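Local coordinates for L-cysteine S-thiosulfotransferase subunit SoxA (PDB 2C1D), which forms, with its partner SoxX, the heme enzyme that joins thiosulfate oxidatively to a cysteine of the sulfur carrier SoxYZ, starting sulfur oxidation, at residues Phe41-Asp44 with Ser45-Asp48; Glu50-Asp53 with Phe54-Pro57; Glu185-Ala188 with Gly189-Ile192. All coordinates share one frame; numbering follows the deposited sequence.

Interaction 1 (Phe41-Asp44 with Ser45-Asp48); sequences FRDD and STRD. With HEC (heme c), chain J.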
loop_
_atom_site.group_PDB
_atom_site.type_symbol
_atom_site.label_atom_id
_atom_site.label_comp_id
_atom_site.label_asym_id
_atom_site.label_seq_id
_atom_site.Cartn_x
_atom_site.Cartn_y
_atom_site.Cartn_z
ATOM N N PHE A 41 -2.952 -3.113 13.620
ATOM C CA PHE A 41 -3.709 -1.918 13.241
ATOM C C PHE A 41 -5.149 -2.235 12.849
ATOM O O PHE A 41 -5.892 -1.356 12.411
ATOM C CB PHE A 41 -2.990 -1.237 12.077
ATOM C CG PHE A 41 -1.584 -0.841 12.401
ATOM C CD1 PHE A 41 -0.553 -1.740 12.262
ATOM C CD2 PHE A 41 -1.290 0.442 12.841
ATOM C CE1 PHE A 41 0.735 -1.386 12.575
ATOM C CE2 PHE A 41 0.010 0.807 13.138
ATOM C CZ PHE A 41 1.013 -0.100 13.023
ATOM N N ARG A 42 -5.564 -3.487 13.004
ATOM C CA ARG A 42 -6.928 -3.852 12.662
ATOM C C ARG A 42 -7.834 -3.791 13.891
ATOM O O ARG A 42 -7.342 -3.831 15.014
ATOM C CB ARG A 42 -6.933 -5.250 12.036
ATOM C CG ARG A 42 -5.896 -5.435 10.935
ATOM C CD ARG A 42 -6.287 -4.866 9.592
ATOM N NE ARG A 42 -6.408 -3.402 9.532
ATOM C CZ ARG A 42 -5.443 -2.563 9.167
ATOM N NH1 ARG A 42 -4.226 -3.009 8.887
ATOM N NH2 ARG A 42 -5.692 -1.258 9.079
ATOM N N ASP A 43 -9.150 -3.683 13.693
ATOM C CA ASP A 43 -10.071 -3.723 14.831
ATOM C C ASP A 43 -10.164 -5.150 15.403
ATOM O O ASP A 43 -9.736 -6.121 14.755
ATOM C CB ASP A 43 -11.472 -3.137 14.512
ATOM C CG ASP A 43 -12.182 -3.816 13.341
ATOM O OD1 ASP A 43 -11.930 -4.999 13.039
ATOM O OD2 ASP A 43 -13.047 -3.212 12.652
ATOM N N ASP A 44 -10.708 -5.291 16.614
ATOM C CA ASP A 44 -10.624 -6.594 17.284
ATOM C C ASP A 44 -11.376 -7.686 16.543
ATOM O O ASP A 44 -10.934 -8.833 16.538
ATOM C CB ASP A 44 -11.093 -6.580 18.753
ATOM C CG ASP A 44 -10.927 -7.963 19.416
ATOM O OD1 ASP A 44 -9.776 -8.522 19.349
ATOM O OD2 ASP A 44 -11.893 -8.585 19.962
ATOM N N SER A 45 -12.503 -7.353 15.923
ATOM C CA SER A 45 -13.273 -8.379 15.229
ATOM C C SER A 45 -12.460 -8.932 14.036
ATOM O O SER A 45 -12.527 -10.124 13.732
ATOM C CB SER A 45 -14.665 -7.876 14.813
ATOM O OG SER A 45 -14.735 -7.524 13.436
ATOM N N THR A 46 -11.663 -8.086 13.386
ATOM C CA THR A 46 -10.834 -8.564 12.274
ATOM C C THR A 46 -9.613 -9.345 12.818
ATOM O O THR A 46 -9.249 -10.383 12.276
ATOM C CB THR A 46 -10.379 -7.389 11.418
ATOM O OG1 THR A 46 -11.523 -6.703 10.894
ATOM C CG2 THR A 46 -9.604 -7.883 10.198
ATOM N N ARG A 47 -9.011 -8.848 13.897
ATOM C CA ARG A 47 -7.882 -9.521 14.546
ATOM C C ARG A 47 -8.293 -10.935 14.957
ATOM O O ARG A 47 -7.525 -11.877 14.805
ATOM C CB ARG A 47 -7.392 -8.730 15.771
ATOM C CG ARG A 47 -6.647 -7.445 15.419
ATOM C CD ARG A 47 -5.711 -6.906 16.490
ATOM N NE ARG A 47 -6.291 -6.931 17.834
ATOM C CZ ARG A 47 -7.133 -6.006 18.326
ATOM N NH1 ARG A 47 -7.550 -4.980 17.585
ATOM N NH2 ARG A 47 -7.574 -6.115 19.580
ATOM N N ASP A 48 -9.534 -11.071 15.434
ATOM C CA ASP A 48 -10.033 -12.370 15.903
ATOM C C ASP A 48 -10.101 -13.393 14.768
ATOM O O ASP A 48 -9.924 -14.583 15.004
ATOM C CB ASP A 48 -11.404 -12.222 16.600
ATOM C CG ASP A 48 -11.278 -11.716 18.048
ATOM O OD1 ASP A 48 -12.310 -11.573 18.776
ATOM O OD2 ASP A 48 -10.192 -11.451 18.593
HETATM FE FE HEC J . -0.011 0.891 1.113
HETATM C CHA HEC J . -1.984 -1.309 2.829
HETATM C CHB HEC J . 2.315 -1.645 0.704
HETATM C CHC HEC J . 1.911 2.976 -0.718
HETATM C CHD HEC J . -2.041 3.484 1.946
HETATM N NA HEC J . 0.133 -1.127 1.681
HETATM C C1A HEC J . -0.806 -1.822 2.386
HETATM C C2A HEC J . -0.319 -3.160 2.587
HETATM C C3A HEC J . 0.886 -3.243 1.982
HETATM C C4A HEC J . 1.188 -1.961 1.411
HETATM C CMA HEC J . 1.808 -4.456 1.888
HETATM C CAA HEC J . -1.050 -4.291 3.351
HETATM C CBA HEC J . -0.459 -4.397 4.768
HETATM C CGA HEC J . -1.089 -5.546 5.546
HETATM O O1A HEC J . -0.696 -5.740 6.719
HETATM O O2A HEC J . -2.001 -6.260 5.011
HETATM N NB HEC J . 1.736 0.705 0.192
HETATM C C1B HEC J . 2.529 -0.427 0.084
HETATM C C2B HEC J . 3.591 -0.153 -0.832
HETATM C C3B HEC J . 3.497 1.116 -1.213
HETATM C C4B HEC J . 2.317 1.665 -0.605
HETATM C CMB HEC J . 4.701 -1.144 -1.190
HETATM C CAB HEC J . 4.436 1.850 -2.195
HETATM C CBB HEC J . 4.436 1.244 -3.422
HETATM N NC HEC J . -0.054 2.893 0.696
HETATM C C1C HEC J . 0.856 3.557 -0.064
HETATM C C2C HEC J . 0.464 4.949 -0.162
HETATM C C3C HEC J . -0.644 5.105 0.588
HETATM C C4C HEC J . -0.962 3.793 1.137
HETATM C CMC HEC J . 1.278 5.974 -0.983
HETATM C CAC HEC J . -1.539 6.347 0.922
HETATM C CBC HEC J . -1.898 7.288 0.038
HETATM N ND HEC J . -1.703 1.057 2.174
HETATM C C1D HEC J . -2.398 2.249 2.393
HETATM C C2D HEC J . -3.591 1.984 3.172
HETATM C C3D HEC J . -3.571 0.497 3.429
HETATM C C4D HEC J . -2.374 0.009 2.782
HETATM C CMD HEC J . -4.665 2.979 3.649
HETATM C CAD HEC J . -4.581 -0.333 4.257
HETATM C CBD HEC J . -4.273 -0.101 5.749
HETATM C CGD HEC J . -2.976 -0.750 6.189
HETATM O O1D HEC J . -1.893 -0.125 6.179
HETATM O O2D HEC J . -2.979 -1.921 6.578
#
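With its CG set between the backbone N and the carbonyl carbon (chi1 57°), Asp43 turns its carboxylate forward over the start of helix 44-48, while Thr46, chi1 -60°, keeps OG1 beside its own backbone N. The hydroxyl OG1 gives its proton to Asp43 OD1 at 2.8 Å, on the syn side and somewhat out of the carboxylate plane; Thr46 N reaches the same OD1 at 3.1 Å, almost in line with the C-O bond. This is an N-cap, the side chain giving a first-turn amide an acceptor; Thr46 N also bonds weakly to Asp43 O. The next amide, Arg47 N, bonds to Asp43 O at 2.9 Å, the first i to i+4 bond from the cap. The Arg47 side chain bends at chi3 and turns its guanidinium toward the loop, where NH1 donates to Arg42 O at 2.8 Å with the acceptor in the guanidinium plane. One face of that guanidinium lies against Asp44 CA. Asp44 OD1 is 3.3 Å from Arg47 NH2, a salt bridge of charge alone, since the oxygen stands well out of the plane. Asp48 OD2 comes within 3.1 Å of Asp44 OD1, like charges probably eased by Arg47 and by Arg51, which forms a salt bridge with Asp48. Were Arg47 replaced by an alanine, the Arg42 carbonyl would probably lose this donor, Asp5 its salt-bridge mate, and the two close acids part of their compensating charge. Arg42 itself runs the other way, to His196 O and, through a weak 2.8 Å bond from NH1, to heme propionate O2D. The helix is tied to the heme-side loop after strand 35-36, while Arg47 NE bridges to Asp5, just ahead of strand 7-9.

Interaction 2 (Glu50-Asp53 with Phe54-Pro57); sequences ERDD and FDNP. With ZN (zinc ion), chain M.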
loop_
_atom_site.group_PDB
_atom_site.type_symbol
_atom_site.label_atom_id
_atom_site.label_comp_id
_atom_site.label_asym_id
_atom_site.label_seq_id
_atom_site.Cartn_x
_atom_site.Cartn_y
_atom_site.Cartn_z
ATOM N N GLU A 50 -7.969 -14.054 12.594
ATOM C CA GLU A 50 -6.677 -14.706 12.355
ATOM C C GLU A 50 -6.264 -15.599 13.527
ATOM O O GLU A 50 -5.292 -16.368 13.402
ATOM C CB GLU A 50 -5.608 -13.648 12.073
ATOM C CG GLU A 50 -4.324 -14.210 11.520
ATOM C CD GLU A 50 -3.407 -13.161 10.903
ATOM O OE1 GLU A 50 -2.187 -13.431 10.851
ATOM O OE2 GLU A 50 -3.881 -12.082 10.459
ATOM N N ARG A 51 -6.981 -15.479 14.662
ATOM C CA ARG A 51 -6.609 -16.151 15.921
ATOM C C ARG A 51 -6.816 -17.643 15.935
ATOM O O ARG A 51 -6.270 -18.314 16.805
ATOM C CB ARG A 51 -7.399 -15.643 17.123
ATOM C CG ARG A 51 -7.148 -14.239 17.439
ATOM C CD ARG A 51 -7.895 -13.724 18.674
ATOM N NE ARG A 51 -6.845 -13.083 19.414
ATOM C CZ ARG A 51 -6.668 -11.811 19.592
ATOM N NH1 ARG A 51 -7.559 -10.902 19.256
ATOM N NH2 ARG A 51 -5.574 -11.459 20.221
ATOM N N ASP A 52 -7.650 -18.153 15.040
ATOM C CA ASP A 52 -7.725 -19.588 14.880
ATOM C C ASP A 52 -8.161 -20.039 13.504
ATOM O O ASP A 52 -8.988 -19.416 12.838
ATOM C CB ASP A 52 -8.622 -20.198 15.935
ATOM C CG ASP A 52 -10.020 -19.841 15.734
ATOM O OD1 ASP A 52 -10.367 -18.685 16.046
ATOM O OD2 ASP A 52 -10.817 -20.650 15.213
ATOM N N ASP A 53 -7.599 -21.166 13.096
ATOM C CA ASP A 53 -7.770 -21.662 11.751
ATOM C C ASP A 53 -9.199 -21.975 11.400
ATOM O O ASP A 53 -9.567 -21.869 10.235
ATOM C CB ASP A 53 -6.918 -22.910 11.559
ATOM C CG ASP A 53 -5.419 -22.593 11.540
ATOM O OD1 ASP A 53 -5.049 -21.402 11.482
ATOM O OD2 ASP A 53 -4.555 -23.478 11.596
ATOM N N PHE A 54 -10.005 -22.384 12.383
ATOM C CA PHE A 54 -11.413 -22.687 12.110
ATOM C C PHE A 54 -12.146 -21.455 11.548
ATOM O O PHE A 54 -12.959 -21.581 10.628
ATOM C CB PHE A 54 -12.106 -23.248 13.371
ATOM C CG PHE A 54 -13.499 -23.775 13.131
ATOM C CD1 PHE A 54 -13.705 -25.097 12.731
ATOM C CD2 PHE A 54 -14.607 -22.960 13.324
ATOM C CE1 PHE A 54 -15.008 -25.590 12.517
ATOM C CE2 PHE A 54 -15.903 -23.445 13.117
ATOM C CZ PHE A 54 -16.102 -24.759 12.713
ATOM N N ASP A 55 -11.850 -20.277 12.103
ATOM C CA ASP A 55 -12.547 -19.020 11.777
ATOM C C ASP A 55 -11.857 -18.223 10.645
ATOM O O ASP A 55 -12.422 -17.257 10.136
ATOM C CB ASP A 55 -12.651 -18.094 13.026
ATOM C CG ASP A 55 -13.321 -18.743 14.263
ATOM O OD1 ASP A 55 -14.342 -19.439 14.075
ATOM O OD2 ASP A 55 -12.911 -18.537 15.477
ATOM N N ASN A 56 -10.626 -18.606 10.269
ATOM C CA ASN A 56 -9.822 -17.851 9.300
ATOM C C ASN A 56 -10.300 -18.186 7.894
ATOM O O ASN A 56 -10.071 -19.296 7.437
ATOM C CB ASN A 56 -8.343 -18.210 9.473
ATOM C CG ASN A 56 -7.414 -17.351 8.627
ATOM O OD1 ASN A 56 -6.205 -17.209 8.929
ATOM N ND2 ASN A 56 -7.942 -16.805 7.564
ATOM N N PRO A 57 -10.937 -17.247 7.189
ATOM C CA PRO A 57 -11.479 -17.561 5.857
ATOM C C PRO A 57 -10.386 -17.913 4.826
ATOM O O PRO A 57 -10.679 -18.515 3.817
ATOM C CB PRO A 57 -12.219 -16.277 5.453
ATOM C CG PRO A 57 -12.315 -15.469 6.682
ATOM C CD PRO A 57 -11.196 -15.848 7.562
HETATM ZN ZN ZN M . -12.837 -19.741 16.801
#
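Asp52 and Asp55 bring their carboxylates together at a zinc ion, and their first torsions differ. Asp52 carries CG between its backbone N and carbonyl carbon (chi1 69°), which bends the acid group forward over the turn; Asp55 has CG opposite its carbonyl carbon (chi1 -55°) and comes up to meet it. The two carboxylate planes stand 87° apart. Asp55 OD2 binds the zinc at 1.8 Å, whereas Asp52 offers both oxygens at longer range, the nearer being OD2 at 2.7 Å from the metal. Asp52 OD1 and Asp55 OD2 lie only 2.6 Å apart, and the zinc shared by the two acids probably offsets their charge. The backbone holds the acids in step: Asp55 N donates to Asp52 O at 3.1 Å and also to Asp52 OD2 at 3.3 Å, meeting the latter from above the carboxylate plane, which probably helps to hold that group in place. The Asp55 N to Asp52 O bond closes a beta turn from Asp52 to Asp55, in the loop between helix 44-48 and helix 59-70, and Asp52 OD2 gives the same amide a second acceptor. Asn56 N adds weak bonds to Asp52 O and Asp53 O. Phe54, with CG opposite its backbone N, swings its ring outward but lays CB 3.4 Å from Asp52 OD2. The remaining acids face other partners: Asp53 forms a salt bridge with Arg146, and Glu50, its chain nearly extended, reaches Arg263 and the backbone N of Val262 on strand 261-263.

Interaction 3 (Glu185-Ala188 with Gly189-Ile192); sequences EDNA and GNMI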
loop_
_atom_site.group_PDB
_atom_site.type_symbol
_atom_site.label_atom_id
_atom_site.label_comp_id
_atom_site.label_asym_id
_atom_site.label_seq_id
_atom_site.Cartn_x
_atom_site.Cartn_y
_atom_site.Cartn_z
ATOM N N GLU A 185 5.523 4.819 6.454
ATOM C CA GLU A 185 6.618 5.172 7.357
ATOM C C GLU A 185 6.267 6.457 8.126
ATOM O O GLU A 185 6.211 6.456 9.369
ATOM C CB GLU A 185 7.928 5.270 6.565
ATOM C CG GLU A 185 9.177 5.531 7.395
ATOM C CD GLU A 185 10.444 5.481 6.557
ATOM O OE1 GLU A 185 11.131 6.519 6.477
ATOM O OE2 GLU A 185 10.752 4.421 5.961
ATOM N N ASP A 186 5.952 7.538 7.405
ATOM C CA ASP A 186 5.693 8.827 8.061
ATOM C C ASP A 186 4.391 8.843 8.811
ATOM O O ASP A 186 4.240 9.624 9.743
ATOM C CB ASP A 186 5.653 9.975 7.042
ATOM C CG ASP A 186 6.985 10.223 6.385
ATOM O OD1 ASP A 186 8.027 9.694 6.864
ATOM O OD2 ASP A 186 7.077 10.924 5.357
ATOM N N ASN A 187 3.429 8.018 8.400
ATOM C CA ASN A 187 2.080 8.130 8.931
ATOM C C ASN A 187 1.464 6.851 9.515
ATOM O O ASN A 187 0.258 6.800 9.725
ATOM C CB ASN A 187 1.147 8.739 7.881
ATOM C CG ASN A 187 1.345 10.222 7.727
ATOM O OD1 ASN A 187 0.971 10.998 8.610
ATOM N ND2 ASN A 187 1.970 10.627 6.628
ATOM N N ALA A 188 2.292 5.857 9.806
ATOM C CA ALA A 188 1.846 4.640 10.482
ATOM C C ALA A 188 1.233 5.034 11.802
ATOM O O ALA A 188 1.808 5.847 12.525
ATOM C CB ALA A 188 3.014 3.697 10.711
ATOM N N GLY A 189 0.046 4.514 12.075
ATOM C CA GLY A 189 -0.684 4.806 13.290
ATOM C C GLY A 189 -1.778 5.844 13.101
ATOM O O GLY A 189 -2.702 5.948 13.931
ATOM N N ASN A 190 -1.687 6.613 12.018
ATOM C CA ASN A 190 -2.692 7.624 11.714
ATOM C C ASN A 190 -3.840 7.065 10.898
ATOM O O ASN A 190 -3.755 5.947 10.377
ATOM C CB ASN A 190 -2.036 8.819 11.011
ATOM C CG ASN A 190 -1.077 9.602 11.958
ATOM O OD1 ASN A 190 -1.243 9.579 13.186
ATOM N ND2 ASN A 190 -0.117 10.303 11.388
ATOM N N MET A 191 -4.917 7.851 10.817
ATOM C CA MET A 191 -6.079 7.517 10.023
ATOM C C MET A 191 -6.009 8.288 8.718
ATOM O O MET A 191 -5.870 9.516 8.717
ATOM C CB MET A 191 -7.360 7.882 10.766
ATOM C CG MET A 191 -7.585 7.136 12.066
ATOM S SD MET A 191 -7.626 5.338 11.935
ATOM C CE MET A 191 -9.061 5.088 10.931
ATOM N N ILE A 192 -6.051 7.562 7.607
ATOM C CA ILE A 192 -6.310 8.164 6.321
ATOM C C ILE A 192 -7.722 7.761 5.935
ATOM O O ILE A 192 -8.001 6.598 5.629
ATOM C CB ILE A 192 -5.177 7.803 5.280
ATOM C CG1 ILE A 192 -5.235 8.718 4.059
ATOM C CG2 ILE A 192 -5.203 6.339 4.853
ATOM C CD1 ILE A 192 -3.847 8.983 3.494
#
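A type II beta turn from Asn187 to Asn190 links the end of the heme-binding helix 180-184 to strand 191-192, and two asparagines close it twice over. On the backbone, Asn190 N donates to Asn187 O at 3.0 Å, approaching from above the carbonyl plane. Alongside, Asn190 ND2 donates to Asn187 OD1 at 3.1 Å; this second bond lies in the carbonyl plane, on a lone pair of OD1, and also in the amide plane of Asn190. The amides are nonetheless twisted 51° against each other. Both residues place CG opposite the carbonyl carbon (chi1 -76° and -68°), and with matching first torsions the two amides meet beside the turn. Asn190 CB lies 3.3 Å from Asn187 O, beside the carbonyl that the backbone bond uses. Gly189 takes the third position of the turn with positive phi, as type II geometry favours; a CB there would run into Ala188 O. The other end of the Asn187 amide is also engaged: ND2 donates to Asn182 O in helix 180-184, so the amide joins helix and turn, and bonds at both OD1 and ND2 hold its rotation. This lies in the second cytochrome c domain, beside His184, an axial ligand of heme c. Past the turn, strand 191-192 pairs antiparallel with 195-196, and Met191 N bonds to Thr58 of the SoxX chain, whose Ile59 packs on Asn187.

Along the chain the three contacts come in series. Interactions 1 and 2 are neighbours on the same side of the chain's centre, about 12 Å apart between centres: the capped helix 44-48 leads into the zinc-binding turn before helix 59-70, and the weak, long ion pair of Asp44 with Arg51 spans them. Interaction 3 comes far later in sequence, in the second cytochrome c domain, yet its centre is about 17 Å from that of interaction 1, where Phe41 packs on Gly189. Interactions 2 and 3 stay about 17 Å apart at their nearest atoms. Residues 41-48 thus connect a zinc site with a heme-bearing domain at the SoxX interface.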